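PDB 6KVR: fatty acid amide hydrolase from Candida albicans, which probably hydrolyses amides of monocarboxylic acids to the free carboxylate and ammonium, as a member of the amidase signature family. Local coordinates for residues 65-68 / 69-72; 22-25 / 26-30; 517-521 / 522-526. All blocks are in the same frame, centred on the assembly; numbering follows the deposited sequence.

In the fold
Three short-range contacts illustrate how a helix is started, distorted and ended in one chain. Contact 2 comes first along the sequence, in the early turns of helix 20-40, where the helix widens and then kinks. Contact 1 follows, at the C-terminal end of helix 64-70, and contact 3 comes much later, where the loop after helix 512-515 runs into helix 522-529. They share no helix or strand, and their centres stand about 40 Å apart in every pairing. Each lies at the surface of the chain, away from the predicted catalytic residues Lys158, Ser233 and Ser257, so they belong to the periphery of the protein.

Contact 1 of 3, residues 65-68 / 69-72; sequences VDYL and YSQK
The carbonyl oxygen Asp66 O is approached by three donor groups from the next turn. Its sound bond is from Ser70 N, at 2.9 Å. Tyr69 N, shared weakly with Val65 O, adds a bent, weak bond, and the Ser70 hydroxyl lies within weak reach of both Asp66 O and Tyr67 O without its proton being settled on either. Ser70 OG is set between its own backbone N and carbonyl carbon (chi1 73°), which turns it back over these carbonyls. A water joins the same hydroxyl to the carboxylate, 2.9 Å from Asp66 OD2 and 3.1 Å from Ser70 OG.

This is the last turn of helix 64-70. Gln71 N still donates to Tyr67 O at 2.9 Å, but Lys72 takes a positive phi and the chain leaves the helix in a Schellman motif, whose inner bond, from Lys72 N to Tyr69 O, is weak.

Two side-chain pairs, Tyr67 with Gln71 and Val65 with Tyr69, keep the same spacing of four residues. With Gln71 CG beside its backbone N (chi1 -79°), that carbon lies over one face of the Tyr67 ring, offset toward the rim and 3.7 Å from the centroid, a CH-pi contact; the bend at chi2 then carries the amide on toward the hydroxyl end of Tyr67, its plane turned 38° from the ring. Tyr69 runs alongside Val65, with Tyr69 CE2 4.2 Å from Val65 CG1, while the ring edge at Tyr69 CD2 comes within 3.2 Å of Val65 O. Between neighbours in sequence, Leu68 CD2 reaches Tyr69 CE2 at 3.9 Å. Beyond the turn, Tyr69 OH is hydrogen-bonded to Asp83 and Arg110, and its ring meets Phe79. The buried Leu68 packs on Tyr243 of helix 235-243 and on Arg110 of helix 100-118, and Tyr67 touches Phe117 of that second helix.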
loop_
_atom_site.group_PDB
_atom_site.type_symbol
_atom_site.label_atom_id
_atom_site.label_comp_id
_atom_site.label_asym_id
_atom_site.label_seq_id
_atom_site.Cartn_x
_atom_site.Cartn_y
_atom_site.Cartn_z
ATOM N N VAL A 65 -32.605 16.892 18.204
ATOM C CA VAL A 65 -33.158 15.559 17.953
ATOM C C VAL A 65 -34.392 15.319 18.821
ATOM O O VAL A 65 -35.400 14.768 18.361
ATOM C CB VAL A 65 -32.078 14.488 18.188
ATOM C CG1 VAL A 65 -32.680 13.079 18.120
ATOM C CG2 VAL A 65 -30.949 14.653 17.173
ATOM N N ASP A 66 -34.334 15.733 20.090
ATOM C CA ASP A 66 -35.492 15.596 20.963
ATOM C C ASP A 66 -36.678 16.389 20.437
ATOM O O ASP A 66 -37.808 15.887 20.408
ATOM C CB ASP A 66 -35.135 16.053 22.370
ATOM C CG ASP A 66 -36.004 15.411 23.412
ATOM O OD1 ASP A 66 -35.959 14.166 23.524
ATOM O OD2 ASP A 66 -36.766 16.142 24.084
ATOM N N TYR A 67 -36.429 17.625 20.002
ATOM C CA TYR A 67 -37.481 18.485 19.463
ATOM C C TYR A 67 -38.156 17.877 18.236
ATOM O O TYR A 67 -39.376 18.003 18.064
ATOM C CB TYR A 67 -36.886 19.843 19.109
ATOM C CG TYR A 67 -37.908 20.915 18.798
ATOM C CD1 TYR A 67 -38.692 21.474 19.800
ATOM C CD2 TYR A 67 -38.075 21.378 17.498
ATOM C CE1 TYR A 67 -39.610 22.463 19.512
ATOM C CE2 TYR A 67 -38.984 22.361 17.202
ATOM C CZ TYR A 67 -39.752 22.895 18.208
ATOM O OH TYR A 67 -40.664 23.868 17.896
ATOM N N LEU A 68 -37.374 17.259 17.349
ATOM C CA LEU A 68 -37.932 16.658 16.143
ATOM C C LEU A 68 -39.031 15.658 16.486
ATOM O O LEU A 68 -40.105 15.648 15.869
ATOM C CB LEU A 68 -36.816 15.968 15.357
ATOM C CG LEU A 68 -37.248 14.880 14.376
ATOM C CD1 LEU A 68 -37.992 15.485 13.187
ATOM C CD2 LEU A 68 -36.040 14.048 13.934
ATOM N N TYR A 69 -38.768 14.807 17.480
ATOM C CA TYR A 69 -39.726 13.782 17.855
ATOM C C TYR A 69 -40.861 14.354 18.701
ATOM O O TYR A 69 -42.030 14.031 18.472
ATOM C CB TYR A 69 -38.994 12.671 18.595
ATOM C CG TYR A 69 -38.185 11.787 17.674
ATOM C CD1 TYR A 69 -38.784 10.733 16.997
ATOM C CD2 TYR A 69 -36.828 12.008 17.472
ATOM C CE1 TYR A 69 -38.057 9.919 16.159
ATOM C CE2 TYR A 69 -36.088 11.188 16.639
ATOM C CZ TYR A 69 -36.708 10.151 15.981
ATOM O OH TYR A 69 -35.992 9.327 15.133
ATOM N N SER A 70 -40.537 15.231 19.657
ATOM C CA SER A 70 -41.542 15.735 20.587
ATOM C C SER A 70 -42.534 16.673 19.909
ATOM O O SER A 70 -43.703 16.720 20.301
ATOM C CB SER A 70 -40.861 16.445 21.757
ATOM O OG SER A 70 -40.340 17.701 21.350
ATOM N N GLN A 71 -42.097 17.436 18.917
ATOM C CA GLN A 71 -42.997 18.292 18.160
ATOM C C GLN A 71 -43.538 17.615 16.915
ATOM O O GLN A 71 -44.284 18.254 16.162
ATOM C CB GLN A 71 -42.296 19.592 17.765
ATOM C CG GLN A 71 -42.247 20.583 18.896
ATOM C CD GLN A 71 -43.528 21.381 19.026
ATOM O OE1 GLN A 71 -43.719 22.397 18.344
ATOM N NE2 GLN A 71 -44.432 20.905 19.874
ATOM N N LYS A 72 -43.161 16.355 16.678
ATOM C CA LYS A 72 -43.615 15.567 15.534
ATOM C C LYS A 72 -43.511 16.367 14.235
ATOM O O LYS A 72 -44.508 16.639 13.560
ATOM C CB LYS A 72 -45.048 15.063 15.762
ATOM C CG LYS A 72 -45.211 14.171 16.999
ATOM C CD LYS A 72 -46.680 13.977 17.382
ATOM C CE LYS A 72 -46.933 12.576 17.928
ATOM N NZ LYS A 72 -47.992 11.829 17.172
HETATM O O HOH W 1 -38.027 18.561 23.172
#

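Contact 2 of 3, residues 22-25 / 26-30; sequences IYTK and EWLPK
Tyr23 O receives two backbone N-H groups, Trp27 N at 3.0 Å and Leu28 N at 2.9 Å, which reach it from opposite faces of its carbonyl plane. The second bond spans five residues and marks a pi-type turn in helix 20-40, one residue wider than the regular spacing kept by Glu26 N to Ile22 O at 2.9 Å. Side chains pack around these backbone bonds. Placing Tyr23 CG anti to the backbone N (chi1 174°) carries the ring along the helix to meet two CB atoms obliquely, Tyr23 CD1 4.0 Å from Trp27 CB and Tyr23 CE2 4.2 Å from Leu28 CB. Thr24 and Leu28 run side by side, Thr24 CG2 meeting Leu28 CD2 at 3.8 Å, and Pro29 CD comes to 3.4 Å from Thr24 O.

Farther out, Thr24 OG1 is hydrogen-bonded to Ser20 O one turn back, while Trp27 rests on Val173 and Ser411, and Tyr23 on Glu413, which seats the helix against neighbouring loops. The helix is kinked where Pro29 N and Lys30 N lack bonds to the preceding turn. Pro29 has no N-H to give, and the pi-type turn, probably linked to it, satisfies Leu28 N just ahead of the proline.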
loop_
_atom_site.group_PDB
_atom_site.type_symbol
_atom_site.label_atom_id
_atom_site.label_comp_id
_atom_site.label_asym_id
_atom_site.label_seq_id
_atom_site.Cartn_x
_atom_site.Cartn_y
_atom_site.Cartn_z
ATOM N N ILE A 22 -7.360 41.878 -0.778
ATOM C CA ILE A 22 -7.489 41.024 -1.959
ATOM C C ILE A 22 -8.668 40.069 -1.812
ATOM O O ILE A 22 -9.444 39.873 -2.757
ATOM C CB ILE A 22 -6.175 40.265 -2.221
ATOM C CG1 ILE A 22 -5.055 41.251 -2.560
ATOM C CG2 ILE A 22 -6.364 39.254 -3.353
ATOM C CD1 ILE A 22 -3.691 40.594 -2.771
ATOM N N TYR A 23 -8.834 39.471 -0.626
ATOM C CA TYR A 23 -9.973 38.580 -0.414
ATOM C C TYR A 23 -11.291 39.322 -0.611
ATOM O O TYR A 23 -12.184 38.843 -1.322
ATOM C CB TYR A 23 -9.910 37.945 0.981
ATOM C CG TYR A 23 -11.131 37.106 1.347
ATOM C CD1 TYR A 23 -11.275 35.803 0.876
ATOM C CD2 TYR A 23 -12.147 37.623 2.164
ATOM C CE1 TYR A 23 -12.395 35.025 1.216
ATOM C CE2 TYR A 23 -13.266 36.853 2.507
ATOM C CZ TYR A 23 -13.382 35.555 2.023
ATOM O OH TYR A 23 -14.489 34.780 2.346
ATOM N N THR A 24 -11.433 40.504 -0.003
ATOM C CA THR A 24 -12.720 41.199 -0.090
ATOM C C THR A 24 -13.055 41.595 -1.529
ATOM O O THR A 24 -14.211 41.485 -1.949
ATOM C CB THR A 24 -12.747 42.428 0.822
ATOM O OG1 THR A 24 -12.335 42.063 2.142
ATOM C CG2 THR A 24 -14.161 42.982 0.909
ATOM N N LYS A 25 -12.061 42.023 -2.311
ATOM C CA LYS A 25 -12.351 42.456 -3.681
ATOM C C LYS A 25 -12.554 41.283 -4.643
ATOM O O LYS A 25 -13.543 41.255 -5.385
ATOM C CB LYS A 25 -11.243 43.371 -4.209
ATOM C CG LYS A 25 -11.793 44.511 -5.051
ATOM C CD LYS A 25 -10.729 45.503 -5.515
ATOM C CE LYS A 25 -11.204 46.947 -5.289
ATOM N NZ LYS A 25 -12.514 47.275 -5.946
ATOM N N GLU A 26 -11.618 40.327 -4.670
ATOM C CA GLU A 26 -11.612 39.299 -5.709
ATOM C C GLU A 26 -12.407 38.049 -5.359
ATOM O O GLU A 26 -12.849 37.350 -6.277
ATOM C CB GLU A 26 -10.181 38.852 -6.053
ATOM C CG GLU A 26 -9.146 39.944 -6.021
ATOM C CD GLU A 26 -9.259 40.862 -7.227
ATOM O OE1 GLU A 26 -10.060 40.546 -8.144
ATOM O OE2 GLU A 26 -8.561 41.905 -7.257
ATOM N N TRP A 27 -12.594 37.730 -4.077
ATOM C CA TRP A 27 -13.179 36.432 -3.739
ATOM C C TRP A 27 -14.477 36.506 -2.946
ATOM O O TRP A 27 -15.392 35.716 -3.204
ATOM C CB TRP A 27 -12.145 35.596 -2.989
ATOM C CG TRP A 27 -10.951 35.329 -3.858
ATOM C CD1 TRP A 27 -9.781 36.025 -3.875
ATOM C CD2 TRP A 27 -10.827 34.309 -4.859
ATOM N NE1 TRP A 27 -8.926 35.494 -4.810
ATOM C CE2 TRP A 27 -9.545 34.445 -5.434
ATOM C CE3 TRP A 27 -11.671 33.292 -5.320
ATOM C CZ2 TRP A 27 -9.081 33.606 -6.443
ATOM C CZ3 TRP A 27 -11.210 32.455 -6.331
ATOM C CH2 TRP A 27 -9.921 32.615 -6.875
ATOM N N LEU A 28 -14.598 37.447 -2.010
ATOM C CA LEU A 28 -15.811 37.552 -1.203
ATOM C C LEU A 28 -17.109 37.622 -2.002
ATOM O O LEU A 28 -18.094 37.003 -1.562
ATOM C CB LEU A 28 -15.702 38.764 -0.272
ATOM C CG LEU A 28 -16.886 39.010 0.672
ATOM C CD1 LEU A 28 -17.273 37.746 1.457
ATOM C CD2 LEU A 28 -16.551 40.152 1.620
ATOM N N PRO A 29 -17.204 38.332 -3.140
ATOM C CA PRO A 29 -18.457 38.261 -3.922
ATOM C C PRO A 29 -18.828 36.849 -4.366
ATOM O O PRO A 29 -20.011 36.487 -4.311
ATOM C CB PRO A 29 -18.183 39.187 -5.115
ATOM C CG PRO A 29 -17.148 40.157 -4.604
ATOM C CD PRO A 29 -16.275 39.345 -3.689
ATOM N N LYS A 30 -17.859 36.032 -4.791
ATOM C CA LYS A 30 -18.187 34.665 -5.193
ATOM C C LYS A 30 -18.699 33.843 -4.019
ATOM O O LYS A 30 -19.556 32.969 -4.201
ATOM C CB LYS A 30 -16.965 33.987 -5.809
ATOM C CG LYS A 30 -16.150 34.894 -6.710
ATOM C CD LYS A 30 -15.181 34.079 -7.533
ATOM C CE LYS A 30 -14.327 34.967 -8.397
ATOM N NZ LYS A 30 -14.763 34.793 -9.799
#

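Contact 3 of 3, residues 517-521 / 522-526; sequences YKYRS and KLEQL
The carboxylate of the buried Glu524 is gripped from the preceding loop through both of its oxygens. Tyr517 OH donates to Glu524 OE2 at 2.7 Å on the syn side, and Arg520 N donates to Glu524 OE1 at 2.9 Å along a nearly straight line of 175°. Glu524 reaches them because its CG is anti to the backbone N (chi1 -168°) and the chain beyond stays extended. The Arg520 side chain runs obliquely past the carboxylate, the two planes nearly parallel (9°) but stepped, so that Arg520 NH1 meets Glu524 OE2 from off its plane; the pair is a salt bridge at 3.1 Å, weak as a hydrogen bond. Arg354 N gives Glu524 OE2 a further hydrogen bond, the Arg354 side chain makes a cation-pi contact with Tyr517, and Asp349 pairs with the other end of Arg520.

Next to this polar knot, helix 522-529 begins. Ser521 is its N-cap: Glu524 N donates to Ser521 OG at 3.0 Å, and Gln525 N donates to Ser521 O at 3.3 Å to close the first turn. Tyr519 lays one ring face against that turn, with Gln525 CA almost over the ring centre, 3.8 Å from the Tyr519 centroid in a CH-pi contact, while Gln525 CG stands 3.6 Å from Tyr519 CD2. The Gln525 amide is hydrogen-bonded to Glu529 one turn on in the same helix.

The other side is looser: Lys522 is exposed and meets the loop through little more than its CB. Leu523 leaves this contact to touch Tyr479.

With several donors and a guanidinium around it, Glu524 is probably held as the charged carboxylate, so one side chain of the first helical turn ties down the loop that leads into it.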
loop_
_atom_site.group_PDB
_atom_site.type_symbol
_atom_site.label_atom_id
_atom_site.label_comp_id
_atom_site.label_asym_id
_atom_site.label_seq_id
_atom_site.Cartn_x
_atom_site.Cartn_y
_atom_site.Cartn_z
ATOM N N TYR A 517 -4.774 15.910 40.188
ATOM C CA TYR A 517 -4.041 15.418 39.031
ATOM C C TYR A 517 -2.903 16.373 38.666
ATOM O O TYR A 517 -3.050 17.600 38.718
ATOM C CB TYR A 517 -5.013 15.243 37.862
ATOM C CG TYR A 517 -4.453 14.523 36.659
ATOM C CD1 TYR A 517 -4.198 13.151 36.694
ATOM C CD2 TYR A 517 -4.199 15.210 35.479
ATOM C CE1 TYR A 517 -3.686 12.486 35.582
ATOM C CE2 TYR A 517 -3.698 14.561 34.362
ATOM C CZ TYR A 517 -3.443 13.204 34.417
ATOM O OH TYR A 517 -2.937 12.583 33.301
ATOM N N LYS A 518 -1.755 15.802 38.322
ATOM C CA LYS A 518 -0.606 16.551 37.831
ATOM C C LYS A 518 -0.560 16.419 36.310
ATOM O O LYS A 518 -0.433 15.307 35.787
ATOM C CB LYS A 518 0.683 16.022 38.463
ATOM C CG LYS A 518 1.974 16.530 37.830
ATOM C CD LYS A 518 3.181 16.215 38.722
ATOM C CE LYS A 518 3.525 14.717 38.688
ATOM N NZ LYS A 518 3.855 14.145 40.037
ATOM N N TYR A 519 -0.689 17.540 35.605
ATOM C CA TYR A 519 -0.747 17.495 34.150
ATOM C C TYR A 519 0.612 17.122 33.574
ATOM O O TYR A 519 1.658 17.545 34.074
ATOM C CB TYR A 519 -1.208 18.842 33.594
ATOM C CG TYR A 519 -2.662 19.124 33.847
ATOM C CD1 TYR A 519 -3.640 18.284 33.344
ATOM C CD2 TYR A 519 -3.063 20.225 34.606
ATOM C CE1 TYR A 519 -4.982 18.518 33.592
ATOM C CE2 TYR A 519 -4.409 20.473 34.850
ATOM C CZ TYR A 519 -5.363 19.611 34.338
ATOM O OH TYR A 519 -6.708 19.839 34.569
ATOM N N ARG A 520 0.596 16.320 32.510
ATOM C CA ARG A 520 1.833 15.930 31.837
ATOM C C ARG A 520 2.287 16.911 30.763
ATOM O O ARG A 520 3.434 16.822 30.317
ATOM C CB ARG A 520 1.671 14.563 31.179
ATOM C CG ARG A 520 1.031 13.519 32.034
ATOM C CD ARG A 520 -0.034 12.840 31.192
ATOM N NE ARG A 520 -0.280 11.478 31.618
ATOM C CZ ARG A 520 -1.287 10.728 31.199
ATOM N NH1 ARG A 520 -2.232 11.214 30.407
ATOM N NH2 ARG A 520 -1.344 9.454 31.584
ATOM N N SER A 521 1.425 17.825 30.321
ATOM C CA SER A 521 1.771 18.713 29.216
ATOM C C SER A 521 0.833 19.916 29.221
ATOM O O SER A 521 -0.213 19.919 29.879
ATOM C CB SER A 521 1.694 17.967 27.873
ATOM O OG SER A 521 0.338 17.656 27.558
ATOM N N LYS A 522 1.215 20.949 28.469
ATOM C CA LYS A 522 0.311 22.082 28.322
ATOM C C LYS A 522 -0.951 21.668 27.571
ATOM O O LYS A 522 -2.056 22.128 27.896
ATOM C CB LYS A 522 1.006 23.236 27.594
ATOM C CG LYS A 522 2.052 24.013 28.401
ATOM C CD LYS A 522 2.411 25.295 27.662
ATOM C CE LYS A 522 3.548 26.071 28.320
ATOM N NZ LYS A 522 4.869 25.764 27.700
ATOM N N LEU A 523 -0.804 20.793 26.562
ATOM C CA LEU A 523 -1.958 20.345 25.790
ATOM C C LEU A 523 -2.972 19.622 26.669
ATOM O O LEU A 523 -4.181 19.856 26.552
ATOM C CB LEU A 523 -1.501 19.446 24.642
ATOM C CG LEU A 523 -2.559 18.872 23.678
ATOM C CD1 LEU A 523 -3.389 19.970 23.037
ATOM C CD2 LEU A 523 -1.910 17.998 22.583
ATOM N N GLU A 524 -2.502 18.742 27.560
ATOM C CA GLU A 524 -3.433 18.052 28.444
ATOM C C GLU A 524 -4.189 19.042 29.308
ATOM O O GLU A 524 -5.393 18.880 29.537
ATOM C CB GLU A 524 -2.714 17.024 29.326
ATOM C CG GLU A 524 -3.708 16.093 30.040
ATOM C CD GLU A 524 -3.032 15.034 30.898
ATOM O OE1 GLU A 524 -1.905 15.287 31.363
ATOM O OE2 GLU A 524 -3.623 13.952 31.104
ATOM N N GLN A 525 -3.497 20.077 29.800
ATOM C CA GLN A 525 -4.144 21.071 30.652
ATOM C C GLN A 525 -5.157 21.886 29.858
ATOM O O GLN A 525 -6.284 22.118 30.315
ATOM C CB GLN A 525 -3.098 21.994 31.278
ATOM C CG GLN A 525 -3.698 22.923 32.315
ATOM C CD GLN A 525 -2.735 23.982 32.795
ATOM O OE1 GLN A 525 -1.530 23.802 32.747
ATOM N NE2 GLN A 525 -3.271 25.100 33.253
ATOM N N LEU A 526 -4.754 22.348 28.672
ATOM C CA LEU A 526 -5.677 23.042 27.782
ATOM C C LEU A 526 -6.979 22.253 27.612
ATOM O O LEU A 526 -8.078 22.776 27.843
ATOM C CB LEU A 526 -4.989 23.278 26.438
ATOM C CG LEU A 526 -5.778 23.912 25.296
ATOM C CD1 LEU A 526 -6.481 25.203 25.730
ATOM C CD2 LEU A 526 -4.836 24.166 24.125
#